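Local coordinates for copper chaperone PCu(A)C (Methylosinus trichosporium OB3b, PDB 6P1F), which binds copper through a histidine brace and probably serves as a periplasmic copper chaperone in a methane-oxidizing bacterium, here as its isolated PCuAC domain, at residues H12-A17 with P120-A125; T23-Y28 with V87-M92; L27-V32 with V75-G80; P38-G43 with E64-L69; S51-I56 with H83-D88. All blocks are in the same frame, centred on the assembly; numbering follows the deposited sequence.

Contact 1: residues H12-A17 with P120-A125; sequences HPWLRA and PDAMHA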
# COMPACT_ATOMS: atom_id res chain seq x y z
N HIS A 12 -2.41 9.61 -0.51
CA HIS A 12 -2.00 9.49 -1.93
C HIS A 12 -1.48 8.11 -2.34
O HIS A 12 -0.38 7.98 -2.88
CB HIS A 12 -0.95 10.56 -2.26
CG HIS A 12 -1.45 11.96 -2.09
ND1 HIS A 12 -1.80 12.76 -3.16
CD2 HIS A 12 -1.70 12.69 -0.98
CE1 HIS A 12 -2.21 13.94 -2.72
NE2 HIS A 12 -2.16 13.92 -1.40
N PRO A 13 -2.26 7.06 -2.08
CA PRO A 13 -1.82 5.74 -2.56
C PRO A 13 -1.75 5.68 -4.07
O PRO A 13 -2.66 6.15 -4.80
CB PRO A 13 -2.89 4.79 -2.02
CG PRO A 13 -4.16 5.68 -1.86
CD PRO A 13 -3.60 7.01 -1.44
N TRP A 14 -0.66 5.12 -4.58
CA TRP A 14 -0.55 4.96 -6.02
C TRP A 14 0.31 3.74 -6.31
O TRP A 14 1.04 3.30 -5.43
CB TRP A 14 0.07 6.20 -6.69
CG TRP A 14 1.49 6.53 -6.29
CD1 TRP A 14 1.90 7.18 -5.15
CD2 TRP A 14 2.68 6.23 -7.03
NE1 TRP A 14 3.29 7.28 -5.13
CE2 TRP A 14 3.78 6.73 -6.29
CE3 TRP A 14 2.92 5.59 -8.26
CZ2 TRP A 14 5.11 6.62 -6.75
CZ3 TRP A 14 4.25 5.48 -8.71
CH2 TRP A 14 5.31 5.98 -7.95
N LEU A 15 0.22 3.23 -7.53
CA LEU A 15 1.04 2.07 -7.90
C LEU A 15 1.57 2.23 -9.30
O LEU A 15 1.00 2.95 -10.13
CB LEU A 15 0.23 0.78 -7.77
CG LEU A 15 -1.03 0.59 -8.62
CD1 LEU A 15 -0.76 -0.10 -9.97
CD2 LEU A 15 -2.07 -0.22 -7.83
N ARG A 16 2.69 1.57 -9.56
CA ARG A 16 3.20 1.42 -10.91
C ARG A 16 2.48 0.31 -11.61
O ARG A 16 2.45 -0.83 -11.12
CB ARG A 16 4.69 1.11 -10.86
CG ARG A 16 5.54 2.27 -10.51
CD ARG A 16 6.96 1.81 -10.34
NE ARG A 16 7.92 2.91 -10.38
CZ ARG A 16 9.22 2.76 -10.18
NH1 ARG A 16 9.71 1.55 -9.92
NH2 ARG A 16 10.03 3.81 -10.23
N ALA A 17 1.90 0.60 -12.78
CA ALA A 17 1.19 -0.45 -13.49
C ALA A 17 2.20 -1.56 -13.81
O ALA A 17 3.36 -1.27 -14.07
CB ALA A 17 0.56 0.09 -14.75
N PRO A 120 4.24 2.40 -15.61
CA PRO A 120 5.09 1.38 -14.99
C PRO A 120 6.40 1.94 -14.46
O PRO A 120 6.96 1.36 -13.52
CB PRO A 120 5.34 0.38 -16.14
CG PRO A 120 4.15 0.53 -17.02
CD PRO A 120 3.77 2.01 -16.96
N ASP A 121 6.90 3.05 -15.02
CA ASP A 121 8.16 3.61 -14.53
C ASP A 121 7.99 4.92 -13.78
O ASP A 121 8.94 5.69 -13.62
CB ASP A 121 9.14 3.81 -15.70
CG ASP A 121 8.53 4.56 -16.88
OD1 ASP A 121 9.17 4.60 -17.95
OD2 ASP A 121 7.41 5.11 -16.77
N ALA A 122 6.78 5.18 -13.31
CA ALA A 122 6.52 6.44 -12.64
C ALA A 122 7.33 6.61 -11.36
O ALA A 122 7.62 5.63 -10.65
CB ALA A 122 5.04 6.57 -12.33
N MET A 123 7.67 7.85 -11.02
CA MET A 123 8.44 8.10 -9.80
C MET A 123 7.65 8.86 -8.71
O MET A 123 8.07 8.92 -7.56
CB MET A 123 9.72 8.87 -10.14
CG MET A 123 10.71 8.09 -11.00
SD MET A 123 11.40 6.72 -10.05
CE MET A 123 12.28 7.56 -8.74
N HIS A 124 6.50 9.41 -9.08
CA HIS A 124 5.68 10.18 -8.14
C HIS A 124 4.19 10.01 -8.36
O HIS A 124 3.76 9.53 -9.42
CB HIS A 124 5.99 11.69 -8.22
CG HIS A 124 7.44 12.05 -8.10
ND1 HIS A 124 8.21 12.39 -9.19
CD2 HIS A 124 8.25 12.15 -7.02
CE1 HIS A 124 9.44 12.67 -8.79
NE2 HIS A 124 9.49 12.53 -7.47
N ALA A 125 3.43 10.42 -7.35
CA ALA A 125 2.00 10.76 -7.42
C ALA A 125 1.07 9.64 -7.87
O ALA A 125 -0.12 9.89 -8.08
CB ALA A 125 1.80 11.97 -8.34
O HOH W 1 5.86 -1.62 -13.06
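Arg16 takes hold of the carbonyl of Ala122 from the side, with two nitrogens on one oxygen. NE donates to Ala122 O over 2.7 Å, lying in the carbonyl plane, whereas NH2 reaches the same Ala122 O over 3.0 Å in a more bent bond whose donor stands above that plane. Both bonds stay within the plane of the guanidinium, so the double grip fixes the rotation of that group. The same edge also brings NH2 to 3.2 Å from Met123 SD, the methionine folding back at chi2 and chi3 to run alongside the arginine. Nearer the backbone, CD of Arg16 passes 3.2 Å from Pro120 O, and a water can join Pro120 O to Ala17 O.

The indole of Trp14 carries much of the packing. With CG set between the backbone N and the carbonyl carbon (chi1 63°), the ring lies flat against the backbone of the tail, and His124 and Ala125 cross one face, Ala125 C coming 3.5 Å from Trp14 CG. At the far rim, CZ3 touches Ala122 CB at 3.9 Å, and Ala122 O lies near the ring plane.

The irregular tail after strand 109-118 is thereby laid along strand 8-16, which carries the copper ligand His12. Strand 24-33 contributes Tyr28 against the indole, while Pro79 of strand 73-89 touches Trp14, Arg16 and Met123.

Contact 2: residues T23-Y28 with V87-M92; sequences TRAQLY and VDISKM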
# COMPACT_ATOMS: atom_id res chain seq x y z
N THR A 23 3.27 -9.89 -13.63
CA THR A 23 2.20 -10.09 -12.65
C THR A 23 2.57 -9.53 -11.27
O THR A 23 1.92 -9.87 -10.31
CB THR A 23 1.89 -11.59 -12.49
OG1 THR A 23 3.06 -12.25 -11.96
CG2 THR A 23 1.51 -12.22 -13.83
N ARG A 24 3.61 -8.69 -11.17
CA ARG A 24 3.95 -8.03 -9.90
C ARG A 24 4.00 -6.54 -10.14
O ARG A 24 4.31 -6.12 -11.24
CB ARG A 24 5.30 -8.48 -9.37
CG ARG A 24 5.30 -9.75 -8.59
CD ARG A 24 6.68 -10.04 -8.01
NE ARG A 24 6.62 -11.23 -7.17
CZ ARG A 24 6.92 -11.24 -5.88
NH1 ARG A 24 7.33 -10.13 -5.28
NH2 ARG A 24 6.81 -12.36 -5.19
N ALA A 25 3.71 -5.76 -9.11
CA ALA A 25 3.83 -4.31 -9.26
C ALA A 25 4.06 -3.70 -7.90
O ALA A 25 3.76 -4.34 -6.88
CB ALA A 25 2.57 -3.73 -9.92
N GLN A 26 4.58 -2.48 -7.86
CA GLN A 26 4.85 -1.85 -6.57
C GLN A 26 3.82 -0.78 -6.30
O GLN A 26 3.43 -0.05 -7.19
CB GLN A 26 6.24 -1.25 -6.54
CG GLN A 26 7.31 -2.33 -6.62
CD GLN A 26 8.67 -1.86 -6.19
OE1 GLN A 26 8.91 -0.66 -5.95
NE2 GLN A 26 9.60 -2.81 -6.07
N LEU A 27 3.38 -0.74 -5.04
CA LEU A 27 2.41 0.23 -4.57
C LEU A 27 3.07 1.09 -3.49
O LEU A 27 3.89 0.62 -2.73
CB LEU A 27 1.18 -0.48 -4.01
CG LEU A 27 0.10 0.41 -3.38
CD1 LEU A 27 -1.32 -0.08 -3.71
CD2 LEU A 27 0.34 0.53 -1.91
N TYR A 28 2.72 2.38 -3.46
CA TYR A 28 3.31 3.31 -2.53
C TYR A 28 2.25 4.15 -1.86
O TYR A 28 1.38 4.66 -2.54
CB TYR A 28 4.29 4.24 -3.24
CG TYR A 28 5.21 3.53 -4.20
CD1 TYR A 28 6.39 2.92 -3.75
CD2 TYR A 28 4.89 3.45 -5.55
CE1 TYR A 28 7.23 2.28 -4.65
CE2 TYR A 28 5.72 2.82 -6.44
CZ TYR A 28 6.90 2.24 -5.98
OH TYR A 28 7.77 1.60 -6.83
N VAL A 87 1.46 -9.04 -5.48
CA VAL A 87 1.94 -10.32 -5.96
C VAL A 87 0.83 -11.09 -6.65
O VAL A 87 -0.27 -11.19 -6.10
CB VAL A 87 2.48 -11.15 -4.77
CG1 VAL A 87 2.96 -12.54 -5.23
CG2 VAL A 87 3.60 -10.39 -4.05
N ASP A 88 1.16 -11.67 -7.81
CA ASP A 88 0.21 -12.48 -8.60
C ASP A 88 -1.02 -11.67 -8.97
O ASP A 88 -2.14 -12.02 -8.66
CB ASP A 88 -0.16 -13.78 -7.86
CG ASP A 88 1.04 -14.70 -7.67
OD1 ASP A 88 2.06 -14.55 -8.39
OD2 ASP A 88 0.97 -15.59 -6.80
N ILE A 89 -0.76 -10.60 -9.71
CA ILE A 89 -1.80 -9.75 -10.23
C ILE A 89 -2.57 -10.46 -11.34
O ILE A 89 -1.97 -10.94 -12.30
CB ILE A 89 -1.20 -8.45 -10.75
CG1 ILE A 89 -0.58 -7.63 -9.60
CG2 ILE A 89 -2.24 -7.64 -11.51
CD1 ILE A 89 0.36 -6.52 -10.11
N SER A 90 -3.90 -10.54 -11.21
CA SER A 90 -4.68 -11.16 -12.28
C SER A 90 -5.28 -10.11 -13.19
O SER A 90 -5.51 -10.36 -14.37
CB SER A 90 -5.76 -12.08 -11.70
OG SER A 90 -6.44 -11.44 -10.64
N LYS A 91 -5.50 -8.91 -12.66
CA LYS A 91 -6.04 -7.83 -13.47
C LYS A 91 -5.64 -6.48 -12.88
O LYS A 91 -5.47 -6.34 -11.66
CB LYS A 91 -7.57 -7.94 -13.58
CG LYS A 91 -8.31 -7.86 -12.27
CD LYS A 91 -9.78 -7.44 -12.50
CE LYS A 91 -10.66 -7.75 -11.30
NZ LYS A 91 -10.45 -9.14 -10.79
N MET A 92 -5.46 -5.49 -13.74
CA MET A 92 -5.16 -4.15 -13.26
C MET A 92 -5.78 -3.13 -14.20
O MET A 92 -5.69 -3.25 -15.42
CB MET A 92 -3.64 -3.93 -13.14
CG MET A 92 -3.22 -2.61 -12.48
SD MET A 92 -3.88 -2.34 -10.83
CE MET A 92 -3.11 -3.68 -9.89
O HOH W 2 3.64 -12.55 -9.19
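Ile89 and Ala25 meet methyl to methyl, CD1 of the isoleucine lying 3.6 Å from Ala25 CB. The isoleucine CG1 branch stands beside its own backbone N (chi1 -65°), and this sends it along the backbone of the partner strand, with CG1 passing 3.4 Å from Thr23 O before CD1 arrives at Ala25. Arg24 and Val87 are arranged differently. They run side by side in the same direction, and the valine methyls lie against one face of the guanidinium, CG2 3.9 Å from CZ of Arg24. That flat group is held at its rim by a salt bridge from NH1 to Glu85, a residue of the zinc site.

Here strand 24-33 and strand 73-89, antiparallel neighbours in the sheet, begin to part, because the chain turns a corner at Asp88. Pairing past the corner rests on a nearly straight hydrogen bond, 177° at the hydrogen, from Ile89 N to Thr23 O over 2.8 Å. A water fills the corner: it accepts from Asp88 N, donates to Asp88 OD1 over 2.7 Å and bonds to Thr23 OG1. The other carboxylate oxygen of Asp88 turns to a salt bridge with Arg50, while Pro18 packs on both Ala25 and Ile89.

Contact 3: residues L27-V32 with V75-G80; sequences LYMLVV and VTMAPG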
# COMPACT_ATOMS: atom_id res chain seq x y z
N LEU A 27 3.38 -0.74 -5.04
CA LEU A 27 2.41 0.23 -4.57
C LEU A 27 3.07 1.09 -3.49
O LEU A 27 3.89 0.62 -2.73
CB LEU A 27 1.18 -0.48 -4.01
CG LEU A 27 0.10 0.41 -3.38
CD1 LEU A 27 -1.32 -0.08 -3.71
CD2 LEU A 27 0.34 0.53 -1.91
N TYR A 28 2.72 2.38 -3.46
CA TYR A 28 3.31 3.31 -2.53
C TYR A 28 2.25 4.15 -1.86
O TYR A 28 1.38 4.66 -2.54
CB TYR A 28 4.29 4.24 -3.24
CG TYR A 28 5.21 3.53 -4.20
CD1 TYR A 28 6.39 2.92 -3.75
CD2 TYR A 28 4.89 3.45 -5.55
CE1 TYR A 28 7.23 2.28 -4.65
CE2 TYR A 28 5.72 2.82 -6.44
CZ TYR A 28 6.90 2.24 -5.98
OH TYR A 28 7.77 1.60 -6.83
N MET A 29 2.27 4.23 -0.54
CA MET A 29 1.31 5.08 0.15
C MET A 29 1.94 5.57 1.43
O MET A 29 2.74 4.87 2.04
CB MET A 29 0.03 4.31 0.47
CG MET A 29 0.27 3.02 1.28
SD MET A 29 -1.28 2.06 1.39
CE MET A 29 -0.68 0.55 2.19
N LEU A 30 1.55 6.76 1.86
CA LEU A 30 1.97 7.27 3.16
C LEU A 30 0.98 6.79 4.19
O LEU A 30 -0.21 7.09 4.06
CB LEU A 30 2.04 8.80 3.09
CG LEU A 30 2.16 9.58 4.41
CD1 LEU A 30 3.34 9.11 5.22
CD2 LEU A 30 2.34 11.04 4.02
N VAL A 31 1.44 6.02 5.17
CA VAL A 31 0.53 5.53 6.21
C VAL A 31 0.86 6.24 7.51
O VAL A 31 2.01 6.27 7.94
CB VAL A 31 0.69 4.02 6.41
CG1 VAL A 31 -0.28 3.51 7.50
CG2 VAL A 31 0.46 3.27 5.10
N VAL A 32 -0.15 6.80 8.16
CA VAL A 32 0.13 7.56 9.37
C VAL A 32 -0.71 7.02 10.51
O VAL A 32 -1.91 6.81 10.37
CB VAL A 32 -0.19 9.07 9.18
CG1 VAL A 32 -0.02 9.79 10.48
CG2 VAL A 32 0.71 9.69 8.09
N VAL A 75 4.76 5.55 7.97
CA VAL A 75 5.54 4.86 6.97
C VAL A 75 5.46 5.66 5.68
O VAL A 75 4.36 5.86 5.15
CB VAL A 75 5.05 3.43 6.74
CG1 VAL A 75 5.83 2.76 5.61
CG2 VAL A 75 5.17 2.63 8.04
N THR A 76 6.61 6.14 5.20
CA THR A 76 6.65 6.88 3.93
C THR A 76 7.15 5.90 2.85
O THR A 76 8.06 5.12 3.09
CB THR A 76 7.55 8.12 4.00
OG1 THR A 76 7.12 8.97 5.08
CG2 THR A 76 7.44 8.92 2.72
N MET A 77 6.52 5.91 1.68
CA MET A 77 6.87 4.95 0.64
C MET A 77 7.16 5.68 -0.66
O MET A 77 6.46 6.65 -1.00
CB MET A 77 5.74 3.97 0.41
CG MET A 77 5.41 3.10 1.61
SD MET A 77 4.24 1.85 1.13
CE MET A 77 3.54 1.40 2.72
N ALA A 78 8.13 5.16 -1.42
CA ALA A 78 8.46 5.71 -2.73
C ALA A 78 9.35 4.71 -3.44
O ALA A 78 9.95 3.85 -2.78
CB ALA A 78 9.15 7.07 -2.60
N PRO A 79 9.42 4.80 -4.77
CA PRO A 79 10.35 3.89 -5.45
C PRO A 79 11.79 3.99 -4.90
O PRO A 79 12.32 5.08 -4.68
CB PRO A 79 10.31 4.38 -6.91
CG PRO A 79 8.94 5.00 -7.06
CD PRO A 79 8.54 5.54 -5.70
N GLY A 80 12.41 2.84 -4.67
CA GLY A 80 13.73 2.83 -4.06
C GLY A 80 13.75 2.87 -2.55
O GLY A 80 14.81 2.72 -1.92
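Val31 and Val75 form an antiparallel hydrogen-bonded pair, with Val31 N donating to Val75 O over 2.9 Å and Val75 N returning a bond to Val31 O over 2.8 Å. Within these two segments the regular pairing goes no further, strand 24-33 bonding again to strand 73-89 at Leu27 with Val84. Met29 N finds a sulfur instead, in a weak hydrogen bond to Met77 SD at 3.5 Å, straight but long. The thioether reaches this position because the Met77 chain is extended beyond CG, running beside Met29 in the same direction.

Apolar contacts follow the same line. The terminal methyl CE of Met77 touches Met29 CG at 3.9 Å and also Val31, while Tyr28 CB lies 3.9 Å from Met77 CB.

The aromatic contact lies at the other end. Pro79 crosses the Tyr28 ring at about a right angle and places CD over the centre of one face, 3.7 Å from the ring centroid and 13° off its normal, a well-centred CH-pi contact. Its CG continues to Tyr28 CZ.

Strands 24-33 and 73-89 are thus joined by ordinary beta pairing at one end and by side chains where segment 75-80 leaves the strand pattern. A weak sulfur acceptor for Met29 N and a CH-pi contact hold the segments where backbone pairing lapses, beside the zinc ligand His83, which packs on Tyr28.

Contact 4: residues P38-G43 with E64-L69; sequences PDRLIG and EDAIYL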
# COMPACT_ATOMS: atom_id res chain seq x y z
N PRO A 38 -0.27 1.51 19.40
CA PRO A 38 0.14 1.03 18.10
C PRO A 38 -1.04 0.47 17.32
O PRO A 38 -2.12 0.23 17.87
CB PRO A 38 1.16 -0.10 18.43
CG PRO A 38 0.76 -0.54 19.81
CD PRO A 38 0.25 0.69 20.51
N ASP A 39 -0.85 0.31 16.02
CA ASP A 39 -1.83 -0.37 15.20
C ASP A 39 -1.04 -1.34 14.30
O ASP A 39 0.18 -1.39 14.36
CB ASP A 39 -2.66 0.62 14.35
CG ASP A 39 -4.05 0.09 14.01
OD1 ASP A 39 -4.24 -1.12 13.88
OD2 ASP A 39 -4.97 0.93 13.82
N ARG A 40 -1.75 -2.10 13.49
CA ARG A 40 -1.09 -3.03 12.56
C ARG A 40 -1.91 -3.12 11.31
O ARG A 40 -3.10 -3.37 11.39
CB ARG A 40 -0.95 -4.44 13.19
CG ARG A 40 0.01 -5.35 12.41
CD ARG A 40 0.12 -6.74 13.08
NE ARG A 40 -0.20 -6.60 14.49
CZ ARG A 40 0.70 -6.59 15.46
NH1 ARG A 40 1.99 -6.78 15.18
NH2 ARG A 40 0.30 -6.43 16.71
N LEU A 41 -1.27 -2.90 10.16
CA LEU A 41 -1.90 -3.14 8.88
C LEU A 41 -1.79 -4.62 8.60
O LEU A 41 -0.69 -5.10 8.33
CB LEU A 41 -1.22 -2.32 7.79
CG LEU A 41 -1.76 -2.60 6.37
CD1 LEU A 41 -3.23 -2.46 6.24
CD2 LEU A 41 -1.06 -1.67 5.39
N ILE A 42 -2.88 -5.35 8.75
CA ILE A 42 -2.81 -6.82 8.70
C ILE A 42 -3.37 -7.47 7.43
O ILE A 42 -3.24 -8.68 7.25
CB ILE A 42 -3.54 -7.44 9.90
CG1 ILE A 42 -5.03 -7.10 9.88
CG2 ILE A 42 -2.92 -7.00 11.20
CD1 ILE A 42 -5.81 -7.86 10.93
N GLY A 43 -3.99 -6.71 6.56
CA GLY A 43 -4.54 -7.30 5.36
C GLY A 43 -4.75 -6.28 4.28
O GLY A 43 -4.97 -5.10 4.57
N GLU A 64 7.55 -8.47 4.78
CA GLU A 64 6.65 -8.94 5.82
C GLU A 64 5.22 -8.86 5.31
O GLU A 64 4.95 -8.21 4.30
CB GLU A 64 6.83 -8.11 7.08
CG GLU A 64 6.82 -6.60 6.86
CD GLU A 64 7.50 -5.88 8.01
OE1 GLU A 64 6.80 -5.57 8.99
OE2 GLU A 64 8.73 -5.66 7.96
N ASP A 65 4.30 -9.56 5.96
CA ASP A 65 2.93 -9.56 5.42
C ASP A 65 1.95 -8.73 6.22
O ASP A 65 0.73 -8.80 5.99
CB ASP A 65 2.43 -11.02 5.29
CG ASP A 65 2.08 -11.64 6.60
OD1 ASP A 65 2.37 -11.08 7.67
OD2 ASP A 65 1.48 -12.74 6.53
N ALA A 66 2.49 -7.92 7.11
CA ALA A 66 1.74 -6.95 7.89
C ALA A 66 2.71 -5.81 8.20
O ALA A 66 3.91 -5.96 8.02
CB ALA A 66 1.19 -7.56 9.16
N ILE A 67 2.19 -4.67 8.62
CA ILE A 67 3.08 -3.62 9.09
C ILE A 67 2.69 -3.27 10.51
O ILE A 67 1.55 -2.88 10.73
CB ILE A 67 2.98 -2.33 8.25
CG1 ILE A 67 3.24 -2.58 6.76
CG2 ILE A 67 3.95 -1.28 8.79
CD1 ILE A 67 3.05 -1.30 5.91
N TYR A 68 3.60 -3.43 11.47
CA TYR A 68 3.34 -2.87 12.79
C TYR A 68 3.61 -1.37 12.75
O TYR A 68 4.67 -0.91 12.31
CB TYR A 68 4.23 -3.56 13.84
CG TYR A 68 4.17 -2.97 15.24
CD1 TYR A 68 3.13 -3.31 16.12
CD2 TYR A 68 5.16 -2.11 15.69
CE1 TYR A 68 3.10 -2.80 17.41
CE2 TYR A 68 5.14 -1.61 16.97
CZ TYR A 68 4.10 -1.94 17.82
OH TYR A 68 4.12 -1.42 19.09
N LEU A 69 2.62 -0.61 13.20
CA LEU A 69 2.70 0.83 13.28
C LEU A 69 2.77 1.32 14.71
O LEU A 69 1.75 1.30 15.39
CB LEU A 69 1.46 1.42 12.64
CG LEU A 69 1.27 0.95 11.20
CD1 LEU A 69 -0.19 1.09 10.80
CD2 LEU A 69 2.17 1.82 10.35
O HOH W 3 -0.90 -10.53 8.01
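Asp39 and Leu69 exchange both backbone bonds, Asp39 N donating to Leu69 O over 2.9 Å and Leu69 N to Asp39 O over 2.8 Å. Leu41 and Ile67 repeat the exchange: Leu41 N reaches Ile67 O, and Ile67 N donates to Leu41 O, both bonds at 2.9 Å. Arg40 N, turned away from strand 67-69, donates to Asp39 OD1 over 2.7 Å within its own strand, and the Arg40 backbone also bonds to Glu106. The Asp39 carboxylate also accepts from Lys107 N at OD1 and from Ala108 N at OD2.

The bonds define the antiparallel pairing of strands 39-45 and 67-69 in the PCuAC domain, with segment axes 162° apart. A classic beta bulge follows, where Ile42 and Gly43 both face Val104 of strand 98-105. Here a water donates to both Ile42 O and Asp65 O.

Side chains divide between two faces. On one, CD2 of Leu41 lies 4.2 Å from Ile67 CD1; Leu41 and Leu69 pack on Phe105, and Leu41 and Ile67 on Phe54. On the other, Tyr68 CE1 lies 3.5 Å from Pro38 CB, and Tyr68 CD1 lies over one face of the Arg40 guanidinium, 3.8 Å from NH1, with the planes 42° apart.

Contact 5: residues S51-I56 with H83-D88; sequences SVQFHI and HVELVD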
# COMPACT_ATOMS: atom_id res chain seq x y z
N SER A 51 -1.74 -11.45 -3.11
CA SER A 51 -1.22 -11.11 -1.82
C SER A 51 -0.31 -9.92 -1.92
O SER A 51 -0.08 -9.40 -3.01
CB SER A 51 -0.46 -12.29 -1.21
OG SER A 51 0.58 -12.69 -2.07
N VAL A 52 0.14 -9.47 -0.75
CA VAL A 52 1.08 -8.36 -0.70
C VAL A 52 2.26 -8.70 0.18
O VAL A 52 2.19 -9.55 1.10
CB VAL A 52 0.44 -7.07 -0.17
CG1 VAL A 52 -0.78 -6.67 -1.02
CG2 VAL A 52 0.06 -7.22 1.29
N GLN A 53 3.37 -8.05 -0.14
CA GLN A 53 4.59 -8.13 0.63
C GLN A 53 5.08 -6.72 0.91
O GLN A 53 5.37 -5.93 -0.00
CB GLN A 53 5.69 -8.93 -0.11
CG GLN A 53 5.23 -10.33 -0.48
CD GLN A 53 6.18 -11.07 -1.42
OE1 GLN A 53 7.15 -10.50 -1.93
NE2 GLN A 53 5.89 -12.34 -1.68
N PHE A 54 5.16 -6.41 2.19
CA PHE A 54 5.63 -5.10 2.60
C PHE A 54 7.13 -5.11 2.74
O PHE A 54 7.73 -6.03 3.30
CB PHE A 54 4.99 -4.69 3.91
CG PHE A 54 3.48 -4.62 3.86
CD1 PHE A 54 2.85 -3.53 3.29
CD2 PHE A 54 2.69 -5.63 4.40
CE1 PHE A 54 1.46 -3.46 3.25
CE2 PHE A 54 1.30 -5.54 4.39
CZ PHE A 54 0.69 -4.46 3.80
N HIS A 55 7.75 -4.08 2.18
CA HIS A 55 9.18 -3.85 2.35
C HIS A 55 9.37 -2.53 3.06
O HIS A 55 9.16 -1.48 2.49
CB HIS A 55 9.87 -3.83 0.99
CG HIS A 55 9.82 -5.13 0.27
ND1 HIS A 55 10.90 -5.98 0.22
CD2 HIS A 55 8.83 -5.73 -0.42
CE1 HIS A 55 10.58 -7.05 -0.49
NE2 HIS A 55 9.33 -6.93 -0.89
N ILE A 56 9.75 -2.58 4.33
CA ILE A 56 9.81 -1.36 5.11
C ILE A 56 11.14 -1.26 5.82
O ILE A 56 11.83 -2.26 6.00
CB ILE A 56 8.64 -1.27 6.14
CG1 ILE A 56 8.76 -2.37 7.18
CG2 ILE A 56 7.27 -1.32 5.42
CD1 ILE A 56 7.81 -2.18 8.35
N HIS A 83 7.98 0.14 0.39
CA HIS A 83 6.98 -0.04 -0.66
C HIS A 83 6.24 -1.32 -0.40
O HIS A 83 6.65 -2.14 0.44
CB HIS A 83 7.64 -0.10 -2.06
CG HIS A 83 8.52 -1.29 -2.27
ND1 HIS A 83 9.84 -1.32 -1.85
CD2 HIS A 83 8.28 -2.49 -2.84
CE1 HIS A 83 10.37 -2.49 -2.17
NE2 HIS A 83 9.46 -3.21 -2.78
N VAL A 84 5.14 -1.48 -1.11
CA VAL A 84 4.39 -2.71 -1.10
C VAL A 84 4.54 -3.42 -2.43
O VAL A 84 4.38 -2.80 -3.46
CB VAL A 84 2.90 -2.43 -0.87
CG1 VAL A 84 2.14 -3.74 -0.68
CG2 VAL A 84 2.71 -1.48 0.30
N GLU A 85 4.84 -4.71 -2.42
CA GLU A 85 4.79 -5.47 -3.66
C GLU A 85 3.43 -6.16 -3.76
O GLU A 85 3.01 -6.83 -2.82
CB GLU A 85 5.91 -6.51 -3.73
CG GLU A 85 7.22 -5.91 -4.16
CD GLU A 85 7.92 -6.78 -5.18
OE1 GLU A 85 8.64 -7.69 -4.74
OE2 GLU A 85 7.73 -6.55 -6.40
N LEU A 86 2.74 -5.94 -4.87
CA LEU A 86 1.49 -6.65 -5.19
C LEU A 86 1.86 -7.88 -5.98
O LEU A 86 2.53 -7.78 -7.00
CB LEU A 86 0.56 -5.76 -6.02
CG LEU A 86 0.34 -4.38 -5.42
CD1 LEU A 86 -0.60 -3.54 -6.32
CD2 LEU A 86 -0.18 -4.47 -3.99
N VAL A 87 1.46 -9.04 -5.48
CA VAL A 87 1.94 -10.32 -5.96
C VAL A 87 0.83 -11.09 -6.65
O VAL A 87 -0.27 -11.19 -6.10
CB VAL A 87 2.48 -11.15 -4.77
CG1 VAL A 87 2.96 -12.54 -5.23
CG2 VAL A 87 3.60 -10.39 -4.05
N ASP A 88 1.16 -11.67 -7.81
CA ASP A 88 0.21 -12.48 -8.60
C ASP A 88 -1.02 -11.67 -8.97
O ASP A 88 -2.14 -12.02 -8.66
CB ASP A 88 -0.16 -13.78 -7.86
CG ASP A 88 1.04 -14.70 -7.67
OD1 ASP A 88 2.06 -14.55 -8.39
OD2 ASP A 88 0.97 -15.59 -6.80
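The zinc site of this domain takes three of its ligands from this strand pair, His55 on strand 49-55 and His83 and Glu85 on strand 73-89; His59 is the fourth, and no metal is bound in this chain. The two imidazoles lie side by side with planes only 6° apart but slid past each other, centroids 4.6 Å apart, so that little ring overlaps ring. Instead, CB of His55 sits over a face of the His83 ring, 3.8 Å from its centroid. His83 takes the position with CG between the backbone N and the carbonyl carbon (chi1 65°), which swings its NE2 toward His55. Each ring is oriented through ND1 by a hydrogen bond to a backbone carbonyl, His55 with Leu60 O and His83 with Gly81 O. Glu85 OE1 stays 4.0 Å from His55 NE2 and is drawn into a salt bridge with Arg24.

Beneath the site runs regular antiparallel pairing, with His55 N bonded to His83 O at 2.8 Å and Glu85 N to Gln53 O at 2.8 Å; the last bond, Ser51 N to Val87 O, is weak. On the opposite face Val84 CG2 packs against Phe54 CD1 at 3.6 Å, and Val52 CG1 meets Leu86 CD2 at 3.7 Å.

Overall arrangement
Strand 73-89 serves three of the five contacts: it pairs with strand 24-33 in contacts 2 and 3, which overlap at Leu27 and Tyr28, and with strand 49-55 in contact 5. Contact 1 lies at the surface, where a side chain grips the backbone of an irregular tail. Contacts 2 to 5 are partly buried; 4 and 5 rest on full backbone pairing, 2 and 3 on one or two bonds plus side chains. Contacts 4 and 5 meet where Phe54 packs on Ile67. Contact 5 adds metal ligands on one face, and contact 3 touches its His83 through Tyr28. Contacts 1 and 4, about 22 Å apart between centres, lie on opposite sides of the chain's centre.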